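Local coordinates for oxalate biosynthetic component 1 (Burkholderia thailandensis, PDB 5IKY), which probably produces oxalate as a bifunctional enzyme of quorum sensing-dependent oxalogenesis, joining lyase activity to that of an alpha/beta serine hydrolase, at residues Ala1076-Pro1079 / Leu1080-Gln1084. Sequence-based numbering, arbitrary orientation.
Sequences AASP and LWLRQ
Arg1083 reaches back from the first turn of its helix so that NE and NH2 both donate to one backbone oxygen, Ser1078 O, which meets the edge of the guanidinium. The bond from Arg1083 NH2 to Ser1078 O is the shorter, 2.9 Å with an N-H...O angle of 152°; the one from Arg1083 NE to Ser1078 O is 3.2 Å long and comes from above the carbonyl plane. Both keep the acceptor close to the guanidinium plane. A chi1 of -47° sets Arg1083 CG anti to its own carbonyl carbon and 3.2 Å from Pro1079 O, and the chain then runs extended to NE.

Pro1079, at the N-cap position, turns its carbonyl into the helix start, where weak bonds arrive from Leu1082 N (3.2 Å to Pro1079 O) and Arg1083 N. Pro1079 CG sits over one face of the Trp1081 indole, toward its rim, 4.0 Å from the five-membered-ring centroid, a CH-pi contact, and also packs on Leu1082 CB. Ser1078 OG meets Leu1082 CD2.

The short link between helices 1071-1076 and 1080-1090, in the C-terminal, alpha/beta-hydrolase-related region, thus illustrates a helix start: the N-cap carbonyl opens the helical bonding, and an arginine of the first turn holds the preceding carbonyl. Tyr1034 lies against Ala1077, Ser1078 and Pro1079, while Phe808 and Ile812 of helix 792-813 touch Ser1078 and Arg1083.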
# COMPACT_ATOMS: atom_id res chain seq x y z
N ALA A 1076 2.17 -23.28 7.27
CA ALA A 1076 1.31 -23.05 8.43
C ALA A 1076 0.02 -22.35 8.04
O ALA A 1076 -1.07 -22.77 8.44
CB ALA A 1076 2.05 -22.23 9.49
N ALA A 1077 0.14 -21.28 7.26
CA ALA A 1077 -1.02 -20.49 6.85
C ALA A 1077 -1.75 -21.12 5.66
O ALA A 1077 -2.68 -20.52 5.11
CB ALA A 1077 -0.60 -19.07 6.52
N SER A 1078 -1.33 -22.32 5.27
CA SER A 1078 -1.95 -23.02 4.16
C SER A 1078 -3.42 -23.31 4.44
O SER A 1078 -3.77 -23.84 5.49
CB SER A 1078 -1.21 -24.33 3.86
OG SER A 1078 -1.80 -25.02 2.77
N PRO A 1079 -4.29 -22.95 3.49
CA PRO A 1079 -5.75 -23.13 3.58
C PRO A 1079 -6.17 -24.58 3.44
O PRO A 1079 -5.43 -25.39 2.87
CB PRO A 1079 -6.27 -22.29 2.42
CG PRO A 1079 -5.18 -22.31 1.42
CD PRO A 1079 -3.90 -22.31 2.21
N LEU A 1080 -7.35 -24.91 3.95
CA LEU A 1080 -7.84 -26.29 3.97
C LEU A 1080 -8.03 -26.84 2.55
O LEU A 1080 -7.74 -28.01 2.30
CB LEU A 1080 -9.16 -26.37 4.75
CG LEU A 1080 -9.68 -27.75 5.16
CD1 LEU A 1080 -10.45 -27.64 6.47
CD2 LEU A 1080 -10.57 -28.37 4.09
N TRP A 1081 -8.53 -26.00 1.65
CA TRP A 1081 -8.82 -26.45 0.29
C TRP A 1081 -7.54 -26.78 -0.48
O TRP A 1081 -7.55 -27.63 -1.37
CB TRP A 1081 -9.63 -25.40 -0.47
CG TRP A 1081 -8.97 -24.06 -0.58
CD1 TRP A 1081 -9.07 -23.02 0.31
CD2 TRP A 1081 -8.13 -23.60 -1.64
NE1 TRP A 1081 -8.34 -21.95 -0.14
CE2 TRP A 1081 -7.75 -22.28 -1.33
CE3 TRP A 1081 -7.65 -24.17 -2.82
CZ2 TRP A 1081 -6.92 -21.52 -2.15
CZ3 TRP A 1081 -6.83 -23.42 -3.64
CH2 TRP A 1081 -6.47 -22.11 -3.30
N LEU A 1082 -6.44 -26.12 -0.12
CA LEU A 1082 -5.16 -26.38 -0.76
C LEU A 1082 -4.60 -27.73 -0.34
O LEU A 1082 -4.00 -28.44 -1.15
CB LEU A 1082 -4.16 -25.26 -0.44
CG LEU A 1082 -2.74 -25.43 -0.99
CD1 LEU A 1082 -2.77 -25.61 -2.50
CD2 LEU A 1082 -1.87 -24.24 -0.60
N ARG A 1083 -4.80 -28.08 0.92
CA ARG A 1083 -4.30 -29.34 1.46
C ARG A 1083 -5.00 -30.53 0.80
O ARG A 1083 -4.44 -31.61 0.69
CB ARG A 1083 -4.48 -29.39 2.97
CG ARG A 1083 -4.01 -28.12 3.66
CD ARG A 1083 -3.91 -28.28 5.17
NE ARG A 1083 -3.54 -27.01 5.79
CZ ARG A 1083 -3.12 -26.89 7.05
NH1 ARG A 1083 -3.01 -27.96 7.82
NH2 ARG A 1083 -2.81 -25.69 7.53
N GLN A 1084 -6.24 -30.30 0.36
CA GLN A 1084 -6.99 -31.33 -0.36
C GLN A 1084 -6.31 -31.69 -1.67
O GLN A 1084 -6.32 -32.85 -2.09
CB GLN A 1084 -8.43 -30.85 -0.61
CG GLN A 1084 -9.19 -31.70 -1.62
CD GLN A 1084 -10.63 -31.94 -1.21
OE1 GLN A 1084 -10.94 -32.10 -0.03
NE2 GLN A 1084 -11.53 -31.97 -2.20